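PDB 3C0T: mediator of RNA polymerase II transcription subunit 18 from Schizosaccharomyces pombe, which forms part of the Mediator coactivator complex, which relays information from gene-specific regulators to the basal RNA polymerase II transcription machinery. Local coordinates for residues V37-K42 and S108-V113; A17-L22 and L129-F134; I145-Q148 and P154-H157; P88-K93 and K184-L189. All blocks are in the same frame, centred on the assembly; numbering follows the deposited sequence.

Interaction 1. Residues V37-K42 and S108-V113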
loop_
_atom_site.group_PDB
_atom_site.type_symbol
_atom_site.label_atom_id
_atom_site.label_comp_id
_atom_site.label_asym_id
_atom_site.label_seq_id
_atom_site.Cartn_x
_atom_site.Cartn_y
_atom_site.Cartn_z
ATOM N N VAL A 37 -6.411 5.774 6.996
ATOM C CA VAL A 37 -7.097 7.063 7.029
ATOM C C VAL A 37 -5.992 8.084 6.746
ATOM O O VAL A 37 -4.923 8.054 7.364
ATOM C CB VAL A 37 -7.778 7.352 8.406
ATOM C CG1 VAL A 37 -8.431 6.091 8.931
ATOM C CG2 VAL A 37 -6.771 7.880 9.402
ATOM N N VAL A 38 -6.239 8.963 5.785
ATOM C CA VAL A 38 -5.249 9.956 5.409
ATOM C C VAL A 38 -5.659 11.362 5.833
ATOM O O VAL A 38 -6.817 11.745 5.689
ATOM C CB VAL A 38 -5.023 9.912 3.881
ATOM C CG1 VAL A 38 -3.944 10.900 3.475
ATOM C CG2 VAL A 38 -4.646 8.496 3.460
ATOM N N TYR A 39 -4.699 12.118 6.364
ATOM C CA TYR A 39 -4.931 13.491 6.816
ATOM C C TYR A 39 -4.022 14.465 6.092
ATOM O O TYR A 39 -2.836 14.203 5.887
ATOM C CB TYR A 39 -4.681 13.630 8.319
ATOM C CG TYR A 39 -5.789 13.075 9.173
ATOM C CD1 TYR A 39 -5.891 11.707 9.416
ATOM C CD2 TYR A 39 -6.750 13.919 9.727
ATOM C CE1 TYR A 39 -6.925 11.190 10.190
ATOM C CE2 TYR A 39 -7.793 13.409 10.503
ATOM C CZ TYR A 39 -7.869 12.046 10.727
ATOM O OH TYR A 39 -8.892 11.532 11.487
ATOM N N ARG A 40 -4.580 15.605 5.712
ATOM C CA ARG A 40 -3.806 16.611 5.005
ATOM C C ARG A 40 -3.716 17.866 5.860
ATOM O O ARG A 40 -4.564 18.097 6.724
ATOM C CB ARG A 40 -4.490 16.951 3.685
ATOM C CG ARG A 40 -5.849 17.556 3.897
ATOM C CD ARG A 40 -6.559 17.834 2.607
ATOM N NE ARG A 40 -7.847 18.456 2.889
ATOM C CZ ARG A 40 -8.719 18.836 1.962
ATOM N NH1 ARG A 40 -9.865 19.397 2.323
ATOM N NH2 ARG A 40 -8.443 18.654 0.675
ATOM N N PRO A 41 -2.683 18.690 5.631
ATOM C CA PRO A 41 -2.506 19.930 6.396
ATOM C C PRO A 41 -3.755 20.802 6.300
ATOM O O PRO A 41 -4.346 20.924 5.230
ATOM C CB PRO A 41 -1.290 20.564 5.730
ATOM C CG PRO A 41 -0.479 19.361 5.329
ATOM C CD PRO A 41 -1.537 18.462 4.732
ATOM N N LYS A 42 -4.150 21.395 7.420
ATOM C CA LYS A 42 -5.340 22.249 7.480
ATOM C C LYS A 42 -5.043 23.694 7.059
ATOM O O LYS A 42 -4.512 23.952 5.973
ATOM C CB LYS A 42 -5.903 22.236 8.907
ATOM C CG LYS A 42 -7.324 22.751 9.054
ATOM C CD LYS A 42 -7.744 22.778 10.527
ATOM C CE LYS A 42 -7.653 21.396 11.171
ATOM N NZ LYS A 42 -8.026 21.401 12.618
ATOM N N SER A 108 -7.040 8.369 21.320
ATOM C CA SER A 108 -7.495 8.509 19.943
ATOM C C SER A 108 -6.496 9.320 19.124
ATOM O O SER A 108 -6.530 10.554 19.123
ATOM C CB SER A 108 -8.867 9.185 19.903
ATOM O OG SER A 108 -9.304 9.369 18.567
ATOM N N VAL A 109 -5.608 8.610 18.433
ATOM C CA VAL A 109 -4.589 9.229 17.596
ATOM C C VAL A 109 -5.202 10.213 16.603
ATOM O O VAL A 109 -4.684 11.304 16.384
ATOM C CB VAL A 109 -3.822 8.154 16.823
ATOM C CG1 VAL A 109 -2.846 8.803 15.857
ATOM C CG2 VAL A 109 -3.100 7.243 17.804
ATOM N N THR A 110 -6.307 9.802 16.000
ATOM C CA THR A 110 -7.037 10.611 15.035
ATOM C C THR A 110 -7.189 12.061 15.472
ATOM O O THR A 110 -6.890 12.984 14.715
ATOM C CB THR A 110 -8.439 10.006 14.803
ATOM O OG1 THR A 110 -8.332 8.944 13.852
ATOM C CG2 THR A 110 -9.428 11.059 14.316
ATOM N N GLU A 111 -7.662 12.256 16.697
ATOM C CA GLU A 111 -7.871 13.594 17.224
ATOM C C GLU A 111 -6.563 14.320 17.494
ATOM O O GLU A 111 -6.486 15.544 17.369
ATOM C CB GLU A 111 -8.722 13.509 18.489
ATOM C CG GLU A 111 -10.086 12.884 18.204
ATOM C CD GLU A 111 -10.901 12.580 19.450
ATOM O OE1 GLU A 111 -12.044 12.094 19.295
ATOM O OE2 GLU A 111 -10.405 12.821 20.576
ATOM N N PHE A 112 -5.527 13.570 17.853
ATOM C CA PHE A 112 -4.235 14.185 18.115
ATOM C C PHE A 112 -3.672 14.795 16.840
ATOM O O PHE A 112 -3.100 15.885 16.867
ATOM C CB PHE A 112 -3.234 13.162 18.645
ATOM C CG PHE A 112 -1.911 13.762 19.025
ATOM C CD1 PHE A 112 -1.702 14.265 20.305
ATOM C CD2 PHE A 112 -0.881 13.850 18.094
ATOM C CE1 PHE A 112 -0.484 14.846 20.654
ATOM C CE2 PHE A 112 0.338 14.428 18.431
ATOM C CZ PHE A 112 0.540 14.927 19.713
ATOM N N VAL A 113 -3.825 14.094 15.720
ATOM C CA VAL A 113 -3.299 14.618 14.467
ATOM C C VAL A 113 -4.092 15.839 14.015
ATOM O O VAL A 113 -3.544 16.726 13.359
ATOM C CB VAL A 113 -3.293 13.551 13.344
ATOM C CG1 VAL A 113 -2.711 12.239 13.871
ATOM C CG2 VAL A 113 -4.685 13.358 12.803
#
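Val113 sets one methyl group squarely over the phenol ring of Tyr39. Its CG2 atom lies 3.7 Å from the centroid of the Tyr39 ring and only 7° off the ring normal, a CH-pi contact near the ideal of a carbon over the middle of a face. The Val113 methyl is 3.7 Å from Tyr39 CD2 and almost as near to the other five ring atoms, so the whole face is used. The two side chains cross at about a right angle. The torsion of Val113 (chi1 -47°) lodges CG2 between the backbone N and the carbonyl carbon, and from there it drops onto the ring. Thr110, one turn earlier on the helix, stands by the phenol oxygen. The modelled 2.9 Å between Tyr39 OH and Thr110 CG2 is too short for such a pair, so its detail is doubtful. With alanine in place of Tyr39, the Val113 methyl would probably lose its aromatic partner and a gap would open beneath the helix.

Further out, Leu58, Tyr118 and Phe120 also touch Tyr39. Backbone bonds hold its strand between strands 56-61 and 118-133. On the helix, the bond from Val113 N to Val109 O (3.0 Å) belongs to the first turn. The arrangement is simple helix-on-sheet packing: the short helix 109-115, just before strand 118-133, lies on one face of the antiparallel sheet.

Interaction 2. Residues A17-L22 and L129-F134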
loop_
_atom_site.group_PDB
_atom_site.type_symbol
_atom_site.label_atom_id
_atom_site.label_comp_id
_atom_site.label_asym_id
_atom_site.label_seq_id
_atom_site.Cartn_x
_atom_site.Cartn_y
_atom_site.Cartn_z
ATOM N N ALA A 17 -4.623 -18.392 -10.243
ATOM C CA ALA A 17 -3.387 -18.921 -10.812
ATOM C C ALA A 17 -2.136 -18.178 -10.337
ATOM O O ALA A 17 -1.097 -18.797 -10.074
ATOM C CB ALA A 17 -3.465 -18.892 -12.342
ATOM N N VAL A 18 -2.229 -16.856 -10.224
ATOM C CA VAL A 18 -1.077 -16.073 -9.793
ATOM C C VAL A 18 -0.743 -16.338 -8.340
ATOM O O VAL A 18 0.423 -16.479 -7.979
ATOM C CB VAL A 18 -1.306 -14.577 -10.015
ATOM C CG1 VAL A 18 -0.204 -13.769 -9.337
ATOM C CG2 VAL A 18 -1.318 -14.292 -11.517
ATOM N N VAL A 19 -1.767 -16.427 -7.503
ATOM C CA VAL A 19 -1.543 -16.694 -6.095
ATOM C C VAL A 19 -0.892 -18.059 -5.935
ATOM O O VAL A 19 0.062 -18.203 -5.171
ATOM C CB VAL A 19 -2.865 -16.628 -5.296
ATOM C CG1 VAL A 19 -2.655 -17.139 -3.874
ATOM C CG2 VAL A 19 -3.344 -15.183 -5.249
ATOM N N ASN A 20 -1.389 -19.067 -6.649
ATOM C CA ASN A 20 -0.778 -20.392 -6.541
ATOM C C ASN A 20 0.682 -20.338 -7.011
ATOM O O ASN A 20 1.547 -20.990 -6.424
ATOM C CB ASN A 20 -1.555 -21.427 -7.358
ATOM C CG ASN A 20 -2.882 -21.812 -6.710
ATOM O OD1 ASN A 20 -2.984 -21.918 -5.478
ATOM N ND2 ASN A 20 -3.899 -22.044 -7.539
ATOM N N SER A 21 0.955 -19.563 -8.063
ATOM C CA SER A 21 2.327 -19.432 -8.558
ATOM C C SER A 21 3.192 -18.778 -7.480
ATOM O O SER A 21 4.337 -19.179 -7.265
ATOM C CB SER A 21 2.378 -18.575 -9.825
ATOM O OG SER A 21 1.798 -19.240 -10.928
ATOM N N LEU A 22 2.635 -17.773 -6.803
ATOM C CA LEU A 22 3.355 -17.076 -5.753
ATOM C C LEU A 22 3.620 -18.012 -4.578
ATOM O O LEU A 22 4.667 -17.916 -3.921
ATOM C CB LEU A 22 2.567 -15.852 -5.280
ATOM C CG LEU A 22 2.403 -14.669 -6.245
ATOM C CD1 LEU A 22 1.398 -13.671 -5.661
ATOM C CD2 LEU A 22 3.749 -13.990 -6.480
ATOM N N LEU A 129 -2.682 -10.446 0.288
ATOM C CA LEU A 129 -1.756 -11.446 0.793
ATOM C C LEU A 129 -0.339 -10.907 0.710
ATOM O O LEU A 129 -0.012 -10.100 -0.164
ATOM C CB LEU A 129 -1.858 -12.734 -0.038
ATOM C CG LEU A 129 -3.133 -13.560 0.149
ATOM C CD1 LEU A 129 -3.218 -14.665 -0.911
ATOM C CD2 LEU A 129 -3.136 -14.147 1.551
ATOM N N GLU A 130 0.507 -11.357 1.622
ATOM C CA GLU A 130 1.880 -10.903 1.626
ATOM C C GLU A 130 2.828 -12.092 1.649
ATOM O O GLU A 130 2.656 -13.026 2.436
ATOM C CB GLU A 130 2.131 -10.004 2.830
ATOM C CG GLU A 130 3.162 -8.940 2.567
ATOM C CD GLU A 130 3.226 -7.892 3.666
ATOM O OE1 GLU A 130 3.592 -8.257 4.806
ATOM O OE2 GLU A 130 2.912 -6.707 3.385
ATOM N N TYR A 131 3.810 -12.057 0.754
ATOM C CA TYR A 131 4.814 -13.101 0.654
ATOM C C TYR A 131 6.187 -12.479 0.912
ATOM O O TYR A 131 6.301 -11.260 1.033
ATOM C CB TYR A 131 4.802 -13.729 -0.736
ATOM C CG TYR A 131 3.570 -14.538 -1.062
ATOM C CD1 TYR A 131 2.401 -13.922 -1.521
ATOM C CD2 TYR A 131 3.584 -15.930 -0.953
ATOM C CE1 TYR A 131 1.278 -14.681 -1.870
ATOM C CE2 TYR A 131 2.469 -16.693 -1.297
ATOM C CZ TYR A 131 1.326 -16.063 -1.758
ATOM O OH TYR A 131 0.249 -16.827 -2.137
ATOM N N PHE A 132 7.222 -13.317 1.001
ATOM C CA PHE A 132 8.584 -12.841 1.250
ATOM C C PHE A 132 9.587 -13.719 0.513
ATOM O O PHE A 132 9.373 -14.923 0.359
ATOM C CB PHE A 132 8.924 -12.882 2.750
ATOM C CG PHE A 132 7.766 -12.548 3.650
ATOM C CD1 PHE A 132 6.786 -13.506 3.932
ATOM C CD2 PHE A 132 7.612 -11.258 4.168
ATOM C CE1 PHE A 132 5.655 -13.178 4.718
ATOM C CE2 PHE A 132 6.488 -10.917 4.955
ATOM C CZ PHE A 132 5.509 -11.879 5.227
ATOM N N PHE A 133 10.679 -13.111 0.062
ATOM C CA PHE A 133 11.743 -13.833 -0.627
ATOM C C PHE A 133 12.885 -12.862 -0.951
ATOM O O PHE A 133 12.646 -11.672 -1.207
ATOM C CB PHE A 133 11.209 -14.486 -1.905
ATOM C CG PHE A 133 11.798 -15.842 -2.182
ATOM C CD1 PHE A 133 11.650 -16.881 -1.263
ATOM C CD2 PHE A 133 12.503 -16.087 -3.360
ATOM C CE1 PHE A 133 12.200 -18.152 -1.510
ATOM C CE2 PHE A 133 13.057 -17.354 -3.620
ATOM C CZ PHE A 133 12.901 -18.386 -2.687
ATOM N N PHE A 134 14.120 -13.364 -0.916
ATOM C CA PHE A 134 15.301 -12.547 -1.197
ATOM C C PHE A 134 15.269 -11.245 -0.426
ATOM O O PHE A 134 15.632 -10.191 -0.961
ATOM C CB PHE A 134 15.404 -12.238 -2.695
ATOM C CG PHE A 134 15.794 -13.422 -3.530
ATOM C CD1 PHE A 134 15.001 -13.830 -4.598
ATOM C CD2 PHE A 134 16.959 -14.136 -3.242
ATOM C CE1 PHE A 134 15.361 -14.936 -5.375
ATOM C CE2 PHE A 134 17.330 -15.239 -4.005
ATOM C CZ PHE A 134 16.533 -15.644 -5.074
#
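The ring of Tyr131 carries Leu22 on one face. Leu22 CB sits 3.9 Å from the centroid of the Tyr131 ring, 18° off the normal and shifted toward the rim, in a CH-pi contact. Its nearest ring atom is Tyr131 CZ, at 3.7 Å. The backbone of the same residue lies on the same side of the ring, beyond its rim, with Leu22 O 3.6 Å from Tyr131 CE2. Residues Leu26, Pro29 and Val138 also touch the tyrosine. At the phenol end, Val19 CG1 comes to 3.4 Å from Tyr131 OH. The hydroxyl is hydrogen-bonded to Ser23 OG, one turn on from Val19 in helix 15-25.

This is a helix lying on a beta-sheet. Segment 17-22 of helix 15-25 and segment 129-133 of strand 118-133 run in roughly the same direction, 33° apart, with 10.7 Å between their axes. Val19 and Leu22, three residues apart, form the stripe that faces the strand. Leu129 and Tyr131, two apart, answer from one side of the sheet. Val19 CG1 is anti to the backbone N (chi1 170°), which carries it between the phenol end and Leu129; Val19 CG1 meets Leu129 CD1 at 3.9 Å. Phe199 and, from helix 179-196, Leu196 also touch the Leu22 side chain.

Interaction 3. Residues I145-Q148 and P154-H157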
loop_
_atom_site.group_PDB
_atom_site.type_symbol
_atom_site.label_atom_id
_atom_site.label_comp_id
_atom_site.label_asym_id
_atom_site.label_seq_id
_atom_site.Cartn_x
_atom_site.Cartn_y
_atom_site.Cartn_z
ATOM N N ILE A 145 -13.487 0.005 -0.023
ATOM C CA ILE A 145 -14.147 1.159 0.576
ATOM C C ILE A 145 -15.111 0.685 1.656
ATOM O O ILE A 145 -15.943 -0.184 1.408
ATOM C CB ILE A 145 -14.966 1.945 -0.499
ATOM C CG1 ILE A 145 -14.050 2.374 -1.647
ATOM C CG2 ILE A 145 -15.626 3.168 0.121
ATOM C CD1 ILE A 145 -12.903 3.250 -1.201
ATOM N N PRO A 146 -15.012 1.252 2.871
ATOM C CA PRO A 146 -15.899 0.868 3.979
ATOM C C PRO A 146 -17.358 1.130 3.594
ATOM O O PRO A 146 -17.650 2.061 2.837
ATOM C CB PRO A 146 -15.457 1.786 5.117
ATOM C CG PRO A 146 -14.050 2.130 4.775
ATOM C CD PRO A 146 -14.082 2.314 3.288
ATOM N N SER A 147 -18.275 0.317 4.104
ATOM C CA SER A 147 -19.681 0.527 3.791
ATOM C C SER A 147 -20.222 1.675 4.654
ATOM O O SER A 147 -21.322 2.176 4.427
ATOM C CB SER A 147 -20.481 -0.766 4.018
ATOM O OG SER A 147 -20.138 -1.374 5.251
ATOM N N GLN A 148 -19.418 2.092 5.629
ATOM C CA GLN A 148 -19.756 3.188 6.537
ATOM C C GLN A 148 -18.424 3.811 6.975
ATOM O O GLN A 148 -17.498 3.091 7.352
ATOM C CB GLN A 148 -20.495 2.649 7.764
ATOM C CG GLN A 148 -21.575 3.565 8.310
ATOM C CD GLN A 148 -22.859 3.490 7.494
ATOM O OE1 GLN A 148 -22.866 3.764 6.290
ATOM N NE2 GLN A 148 -23.954 3.113 8.152
ATOM N N PRO A 154 -18.080 -5.576 7.881
ATOM C CA PRO A 154 -18.347 -5.884 6.476
ATOM C C PRO A 154 -19.775 -5.473 6.105
ATOM O O PRO A 154 -20.634 -5.297 6.978
ATOM C CB PRO A 154 -18.117 -7.390 6.411
ATOM C CG PRO A 154 -16.970 -7.571 7.369
ATOM C CD PRO A 154 -17.410 -6.709 8.548
ATOM N N PRO A 155 -20.052 -5.339 4.802
ATOM C CA PRO A 155 -19.096 -5.556 3.710
ATOM C C PRO A 155 -18.195 -4.367 3.371
ATOM O O PRO A 155 -18.454 -3.235 3.784
ATOM C CB PRO A 155 -20.007 -5.898 2.545
ATOM C CG PRO A 155 -21.152 -4.923 2.777
ATOM C CD PRO A 155 -21.398 -5.048 4.275
ATOM N N PHE A 156 -17.131 -4.649 2.619
ATOM C CA PHE A 156 -16.213 -3.619 2.137
ATOM C C PHE A 156 -16.434 -3.689 0.637
ATOM O O PHE A 156 -16.525 -4.789 0.082
ATOM C CB PHE A 156 -14.753 -3.961 2.443
ATOM C CG PHE A 156 -14.470 -4.161 3.898
ATOM C CD1 PHE A 156 -15.137 -3.410 4.860
ATOM C CD2 PHE A 156 -13.536 -5.102 4.308
ATOM C CE1 PHE A 156 -14.880 -3.598 6.214
ATOM C CE2 PHE A 156 -13.271 -5.297 5.655
ATOM C CZ PHE A 156 -13.944 -4.545 6.612
ATOM N N HIS A 157 -16.523 -2.543 -0.028
ATOM C CA HIS A 157 -16.772 -2.562 -1.462
ATOM C C HIS A 157 -15.590 -2.173 -2.322
ATOM O O HIS A 157 -14.820 -1.278 -1.976
ATOM C CB HIS A 157 -17.933 -1.626 -1.817
ATOM C CG HIS A 157 -19.178 -1.878 -1.031
ATOM N ND1 HIS A 157 -19.630 -1.013 -0.058
ATOM C CD2 HIS A 157 -20.050 -2.915 -1.050
ATOM C CE1 HIS A 157 -20.727 -1.507 0.489
ATOM N NE2 HIS A 157 -21.001 -2.660 -0.094
HETATM O O HOH W 1 -19.560 2.195 0.310
#
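This is a backbone-led contact at the surface, where strands 136-146 and 156-158 pair as a short beta hairpin. Ile145 and His157 form an antiparallel hydrogen-bonded pair. Ile145 N gives a bond to His157 O (2.7 Å), somewhat bent at 141°. The return bond, from His157 N to Ile145 O (2.8 Å), is much straighter at 170°. Phe156 CA also approaches Ile145 O, a CA-H...O contact of 3.5 Å.

The hairpin is only weakly strand-like, and past Pro146 a side chain takes over from the ladder. Ser147 OG bonds to Pro155 O at 2.9 Å, in the plane of that carbonyl. The torsion of Ser147 (chi1 46°) turns OG across to the other arm, which is already kinked by the cis peptide bond before Pro155. Replacing Ser147 with alanine would probably leave the Pro155 carbonyl without this donor and let the loop ends move apart.

The His157 ring leans toward the same serine, with CE1 3.6 Å from Ser147 CB. A water joins His157 ND1 and Pro146 O, at 3.2 Å from each. On the side of the hairpin with Pro146 and Phe156, both residues pack on Ile125 of strand 118-133. A basic side chain of another protein chain packs against Ile145.

Interaction 4. Residues P88-K93 and K184-L189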
loop_
_atom_site.group_PDB
_atom_site.type_symbol
_atom_site.label_atom_id
_atom_site.label_comp_id
_atom_site.label_asym_id
_atom_site.label_seq_id
_atom_site.Cartn_x
_atom_site.Cartn_y
_atom_site.Cartn_z
ATOM N N PRO A 88 12.304 10.610 -10.069
ATOM C CA PRO A 88 12.132 10.569 -11.525
ATOM C C PRO A 88 13.421 10.115 -12.205
ATOM O O PRO A 88 14.439 9.914 -11.540
ATOM C CB PRO A 88 11.783 12.011 -11.859
ATOM C CG PRO A 88 12.679 12.758 -10.915
ATOM C CD PRO A 88 12.513 11.996 -9.607
ATOM N N LYS A 89 13.367 9.960 -13.526
ATOM C CA LYS A 89 14.526 9.529 -14.311
ATOM C C LYS A 89 15.044 8.157 -13.895
ATOM O O LYS A 89 16.224 7.856 -14.077
ATOM C CB LYS A 89 15.679 10.540 -14.199
ATOM C CG LYS A 89 15.521 11.823 -15.015
ATOM C CD LYS A 89 14.429 12.732 -14.467
ATOM C CE LYS A 89 14.426 14.081 -15.183
ATOM N NZ LYS A 89 15.732 14.790 -15.024
ATOM N N ARG A 90 14.169 7.334 -13.325
ATOM C CA ARG A 90 14.549 5.988 -12.909
ATOM C C ARG A 90 13.762 4.965 -13.706
ATOM O O ARG A 90 13.624 3.810 -13.305
ATOM C CB ARG A 90 14.295 5.781 -11.414
ATOM C CG ARG A 90 15.381 6.332 -10.522
ATOM C CD ARG A 90 15.229 5.803 -9.114
ATOM N NE ARG A 90 15.451 4.361 -9.038
ATOM C CZ ARG A 90 16.645 3.781 -9.044
ATOM N NH1 ARG A 90 17.745 4.518 -9.119
ATOM N NH2 ARG A 90 16.744 2.458 -8.971
ATOM N N GLU A 91 13.235 5.404 -14.841
ATOM C CA GLU A 91 12.472 4.530 -15.713
ATOM C C GLU A 91 13.386 3.365 -16.104
ATOM O O GLU A 91 14.607 3.532 -16.197
ATOM C CB GLU A 91 12.032 5.309 -16.953
ATOM C CG GLU A 91 10.850 4.706 -17.682
ATOM C CD GLU A 91 9.619 4.611 -16.800
ATOM O OE1 GLU A 91 9.655 3.843 -15.812
ATOM O OE2 GLU A 91 8.619 5.306 -17.092
ATOM N N ASP A 92 12.802 2.190 -16.322
ATOM C CA ASP A 92 13.578 1.002 -16.692
ATOM C C ASP A 92 14.469 0.529 -15.541
ATOM O O ASP A 92 15.362 -0.303 -15.716
ATOM C CB ASP A 92 14.424 1.287 -17.939
ATOM C CG ASP A 92 13.577 1.437 -19.199
ATOM O OD1 ASP A 92 14.151 1.760 -20.263
ATOM O OD2 ASP A 92 12.341 1.230 -19.129
ATOM N N LYS A 93 14.201 1.066 -14.359
ATOM C CA LYS A 93 14.934 0.717 -13.154
ATOM C C LYS A 93 13.852 0.606 -12.076
ATOM O O LYS A 93 12.716 1.022 -12.307
ATOM C CB LYS A 93 15.931 1.832 -12.834
ATOM C CG LYS A 93 17.237 1.354 -12.235
ATOM C CD LYS A 93 18.364 2.344 -12.511
ATOM C CE LYS A 93 19.645 1.959 -11.766
ATOM N NZ LYS A 93 20.102 0.561 -12.046
ATOM N N LYS A 184 22.265 -3.649 -2.746
ATOM C CA LYS A 184 21.848 -4.997 -2.394
ATOM C C LYS A 184 20.319 -5.096 -2.497
ATOM O O LYS A 184 19.768 -6.152 -2.807
ATOM C CB LYS A 184 22.310 -5.322 -0.968
ATOM C CG LYS A 184 21.944 -6.721 -0.465
ATOM C CD LYS A 184 22.639 -7.824 -1.263
ATOM C CE LYS A 184 24.167 -7.752 -1.136
ATOM N NZ LYS A 184 24.876 -8.791 -1.969
ATOM N N ALA A 185 19.635 -3.987 -2.245
ATOM C CA ALA A 185 18.184 -3.984 -2.318
ATOM C C ALA A 185 17.721 -4.029 -3.775
ATOM O O ALA A 185 16.793 -4.769 -4.104
ATOM C CB ALA A 185 17.618 -2.755 -1.612
ATOM N N GLU A 186 18.357 -3.254 -4.650
ATOM C CA GLU A 186 17.968 -3.264 -6.059
ATOM C C GLU A 186 18.259 -4.636 -6.654
ATOM O O GLU A 186 17.495 -5.143 -7.476
ATOM C CB GLU A 186 18.728 -2.207 -6.861
ATOM C CG GLU A 186 18.623 -0.810 -6.303
ATOM C CD GLU A 186 19.055 0.244 -7.302
ATOM O OE1 GLU A 186 19.577 1.293 -6.859
ATOM O OE2 GLU A 186 18.859 0.031 -8.524
ATOM N N ALA A 187 19.374 -5.228 -6.236
ATOM C CA ALA A 187 19.760 -6.545 -6.715
ATOM C C ALA A 187 18.698 -7.551 -6.273
ATOM O O ALA A 187 18.333 -8.454 -7.027
ATOM C CB ALA A 187 21.128 -6.929 -6.157
ATOM N N ASN A 188 18.193 -7.397 -5.052
ATOM C CA ASN A 188 17.161 -8.312 -4.568
ATOM C C ASN A 188 15.855 -8.139 -5.350
ATOM O O ASN A 188 15.179 -9.119 -5.660
ATOM C CB ASN A 188 16.914 -8.114 -3.071
ATOM C CG ASN A 188 17.980 -8.780 -2.219
ATOM O OD1 ASN A 188 18.490 -9.851 -2.568
ATOM N ND2 ASN A 188 18.309 -8.165 -1.087
ATOM N N LEU A 189 15.508 -6.898 -5.669
ATOM C CA LEU A 189 14.299 -6.645 -6.436
ATOM C C LEU A 189 14.437 -7.294 -7.808
ATOM O O LEU A 189 13.489 -7.899 -8.318
ATOM C CB LEU A 189 14.052 -5.138 -6.593
ATOM C CG LEU A 189 13.462 -4.442 -5.361
ATOM C CD1 LEU A 189 13.219 -2.978 -5.660
ATOM C CD2 LEU A 189 12.154 -5.112 -4.971
#
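Arg90 and Glu186 reach for each other from opposite directions, one from a loop and one from a helix. They meet with their flat groups nearly perpendicular, the guanidinium and carboxylate planes standing 86° apart. Glu186 OE2 lies at the edge of the guanidinium, in its plane, 3.3 Å from Arg90 NH2. This is a salt bridge carried by one weak hydrogen bond. The upright carboxylate presents one oxygen to the arginine, so the familiar two-pronged pairing is not formed. Glu186 OE1 stays at 3.7 Å from Arg90 NH2.

Lys93 approaches the same carboxylate oxygen at a slant. Its NZ is 3.8 Å from Glu186 OE2, a long ion pair. The lysine chain is almost extended until its last torsion (chi4 55°), where it bends. One oxygen therefore sits near two positive groups, which probably favours the ionised form of the glutamate.

The loop brings both cations to one side. Residues Arg90 to Lys93 make a type II beta turn, with a weak bond from Lys93 N to Arg90 O (3.0 Å). Arg90 NE is hydrogen-bonded to the carbonyl oxygen of Cys94, which steadies the guanidinium. Asn204 makes weak bonds to the Arg90 and Lys93 carbonyls. On the helix side, Glu186 and its neighbours Ala185 and Leu189 pack on Leu4 of strand 2-10. The whole is a small surface salt-bridge network, tying the loop between strands 78-83 and 95-104 to helix 179-196.

In the fold
Interactions 1, 2 and 3 all reach the same curled antiparallel sheet. Strand 118-133 neighbours strand 27-41 of interaction 1, carries segment 129-133 of interaction 2, and pairs with strand 136-146 of interaction 3. Interactions 1 and 3 have centres about 21 Å apart. The centres of interactions 1 and 2 are about 34 Å apart, on opposite sides of the chain's centre. The centre of interaction 4 is about 36 Å from that of interaction 3, but interaction 4 touches interaction 2, where Phe134 meets Asn188. Along the chain, interaction 1 is nested inside the loop closed by interaction 2, and interaction 3 inside that of interaction 4. Interactions 2 and 4 cross along the chain, so early and late segments are brought together in one compact domain.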